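Local coordinates for protein cycloalternan-forming enzyme (Listeria monocytogenes serovar 1/2a, PDB 5F7U) that belongs to glycoside hydrolase family 31, carries a TIM-barrel domain and a family 6 carbohydrate-binding module, and binds glycans and magnesium ions, at residues D638-E643 with E671-W676. The protein carries 1 engineered substitution. Numbering follows the deposited sequence.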
loop_
_atom_site.group_PDB
_atom_site.type_symbol
_atom_site.label_atom_id
_atom_site.label_comp_id
_atom_site.label_asym_id
_atom_site.label_seq_id
_atom_site.Cartn_x
_atom_site.Cartn_y
_atom_site.Cartn_z
ATOM N N ASP A 638 22.213 12.715 -1.306
ATOM C CA ASP A 638 23.476 12.128 -1.746
ATOM C C ASP A 638 23.196 10.743 -2.331
ATOM O O ASP A 638 22.259 10.044 -1.891
ATOM C CB ASP A 638 24.469 12.050 -0.586
ATOM C CG ASP A 638 24.979 13.433 -0.144
ATOM O OD1 ASP A 638 24.985 14.391 -0.954
ATOM O OD2 ASP A 638 25.402 13.541 1.022
ATOM N N TYR A 639 23.984 10.369 -3.337
ATOM C CA TYR A 639 23.723 9.143 -4.086
ATOM C C TYR A 639 23.742 7.961 -3.116
ATOM O O TYR A 639 24.583 7.927 -2.202
ATOM C CB TYR A 639 24.768 8.958 -5.202
ATOM C CG TYR A 639 24.266 7.978 -6.222
ATOM C CD1 TYR A 639 23.410 8.400 -7.244
ATOM C CD2 TYR A 639 24.570 6.623 -6.120
ATOM C CE1 TYR A 639 22.888 7.496 -8.153
ATOM C CE2 TYR A 639 24.055 5.702 -7.037
ATOM C CZ TYR A 639 23.222 6.150 -8.048
ATOM O OH TYR A 639 22.695 5.247 -8.945
ATOM N N PRO A 640 22.810 6.985 -3.286
ATOM C CA PRO A 640 22.778 5.900 -2.286
ATOM C C PRO A 640 24.092 5.146 -2.233
ATOM O O PRO A 640 24.805 5.053 -3.246
ATOM C CB PRO A 640 21.652 4.980 -2.787
ATOM C CG PRO A 640 21.395 5.408 -4.199
ATOM C CD PRO A 640 21.691 6.885 -4.226
ATOM N N THR A 641 24.425 4.621 -1.058
ATOM C CA THR A 641 25.566 3.727 -0.963
ATOM C C THR A 641 25.212 2.434 -1.701
ATOM O O THR A 641 24.029 2.147 -1.934
ATOM C CB THR A 641 25.861 3.380 0.503
ATOM O OG1 THR A 641 24.705 2.748 1.070
ATOM C CG2 THR A 641 26.154 4.653 1.310
ATOM N N ALA A 642 26.231 1.638 -2.016
ATOM C CA ALA A 642 26.011 0.347 -2.670
ATOM C C ALA A 642 25.150 -0.552 -1.799
ATOM O O ALA A 642 24.265 -1.271 -2.305
ATOM C CB ALA A 642 27.340 -0.319 -2.992
ATOM N N GLU A 643 25.395 -0.489 -0.489
ATOM C CA GLU A 643 24.612 -1.259 0.484
ATOM C C GLU A 643 23.135 -0.884 0.411
ATOM O O GLU A 643 22.273 -1.752 0.271
ATOM C CB GLU A 643 25.138 -1.004 1.903
ATOM C CG GLU A 643 24.402 -1.833 2.957
ATOM C CD GLU A 643 24.690 -1.388 4.378
ATOM O OE1 GLU A 643 24.207 -2.066 5.307
ATOM O OE2 GLU A 643 25.405 -0.376 4.572
ATOM N N GLU A 671 22.568 11.386 -11.936
ATOM C CA GLU A 671 21.895 10.948 -10.720
ATOM C C GLU A 671 20.969 9.752 -10.926
ATOM O O GLU A 671 20.265 9.369 -9.988
ATOM C CB GLU A 671 21.102 12.118 -10.105
ATOM C CG GLU A 671 21.976 13.212 -9.485
ATOM C CD GLU A 671 22.750 12.780 -8.244
ATOM O OE1 GLU A 671 22.406 11.788 -7.580
ATOM O OE2 GLU A 671 23.732 13.452 -7.912
ATOM N N GLU A 672 20.977 9.134 -12.117
ATOM C CA GLU A 672 20.099 7.967 -12.346
ATOM C C GLU A 672 20.263 6.918 -11.245
ATOM O O GLU A 672 21.398 6.524 -10.908
ATOM C CB GLU A 672 20.441 7.231 -13.635
ATOM C CG GLU A 672 20.178 7.953 -14.930
ATOM C CD GLU A 672 20.573 7.090 -16.119
ATOM O OE1 GLU A 672 20.791 5.841 -15.993
ATOM O OE2 GLU A 672 20.725 7.685 -17.199
ATOM N N ARG A 673 19.136 6.428 -10.732
ATOM C CA ARG A 673 19.151 5.275 -9.836
ATOM C C ARG A 673 19.038 3.958 -10.628
ATOM O O ARG A 673 18.540 2.950 -10.130
ATOM C CB ARG A 673 18.045 5.401 -8.785
ATOM C CG ARG A 673 18.502 6.065 -7.477
ATOM C CD ARG A 673 18.792 7.541 -7.651
ATOM N NE ARG A 673 18.909 8.222 -6.356
ATOM C CZ ARG A 673 19.559 9.368 -6.169
ATOM N NH1 ARG A 673 20.187 9.974 -7.188
ATOM N NH2 ARG A 673 19.600 9.916 -4.947
ATOM N N SER A 674 19.521 3.972 -11.867
ATOM C CA SER A 674 19.628 2.753 -12.664
ATOM C C SER A 674 20.790 1.893 -12.138
ATOM O O SER A 674 21.720 2.435 -11.515
ATOM C CB SER A 674 19.906 3.161 -14.108
ATOM O OG SER A 674 21.153 3.830 -14.182
ATOM N N PRO A 675 20.776 0.558 -12.413
ATOM C CA PRO A 675 21.866 -0.260 -11.857
ATOM C C PRO A 675 23.217 0.050 -12.496
ATOM O O PRO A 675 24.224 0.014 -11.799
ATOM C CB PRO A 675 21.427 -1.703 -12.127
ATOM C CG PRO A 675 20.397 -1.608 -13.212
ATOM C CD PRO A 675 19.707 -0.282 -13.004
ATOM N N TRP A 676 23.236 0.387 -13.794
ATOM C CA TRP A 676 24.486 0.746 -14.457
ATOM C C TRP A 676 25.068 2.064 -13.901
ATOM O O TRP A 676 26.281 2.168 -13.673
ATOM C CB TRP A 676 24.339 0.739 -16.010
ATOM C CG TRP A 676 23.254 1.645 -16.533
ATOM C CD1 TRP A 676 23.387 2.957 -16.859
ATOM C CD2 TRP A 676 21.879 1.302 -16.796
ATOM N NE1 TRP A 676 22.176 3.472 -17.280
ATOM C CE2 TRP A 676 21.232 2.484 -17.244
ATOM C CE3 TRP A 676 21.124 0.124 -16.669
ATOM C CZ2 TRP A 676 19.875 2.516 -17.605
ATOM C CZ3 TRP A 676 19.752 0.155 -17.006
ATOM C CH2 TRP A 676 19.144 1.351 -17.465
HETATM O O HOH W 1 24.990 12.728 -5.524
#
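Y639 and P640 pack against E671, E672 and R673 in a loop-to-loop contact on the TIM barrel, where the loop after strand 628-631 meets the loop after strand 657-660, the last two strands of the barrel. Each loop runs straight into a helix, with T641 and S674 as the N-caps of helices 642-653 and 675-682. Y639 has its CG anti to the backbone N (chi1 -162°), which sends the ring alongside the other loop and lets OH donate to the carbonyl oxygen E672 O at 2.7 Å, in the carbonyl plane and on a lone pair. A tyrosine suits this place because its ring can bring an edge up to the neighbouring loop while its hydroxyl finds a backbone acceptor. N677 binds the same carbonyl from the helix that follows, so two donors grip it.

At the ring's edge, Y639 CD1 stands 3.5 Å from E671 OE1. That carboxylate oxygen also forms a salt bridge with R673, NH1 to OE1 at 2.9 Å, using its anti lone pair. R673 NH1 donates as well to E671 O at 2.9 Å, nearly in the guanidinium plane. With NE bonded to G634 and NH2 to S605, all three nitrogens are held, which fixes the turn of the group. Over one guanidinium face lies P640 CD, 3.8 Å from R673 NE, part of a rigid ring that packs without competing for the N-H groups.

A water bridges the loops more loosely, donating to E671 OE2 at 2.8 Å and accepting only a weak bond from Y639 N. With R673 and R681 both paired to its carboxylate, E671 is probably kept ionised, and the buried guanidinium probably has its charge balanced within its own loop, leaving one tyrosine hydroxyl to make the direct hydrogen bond between the two loops.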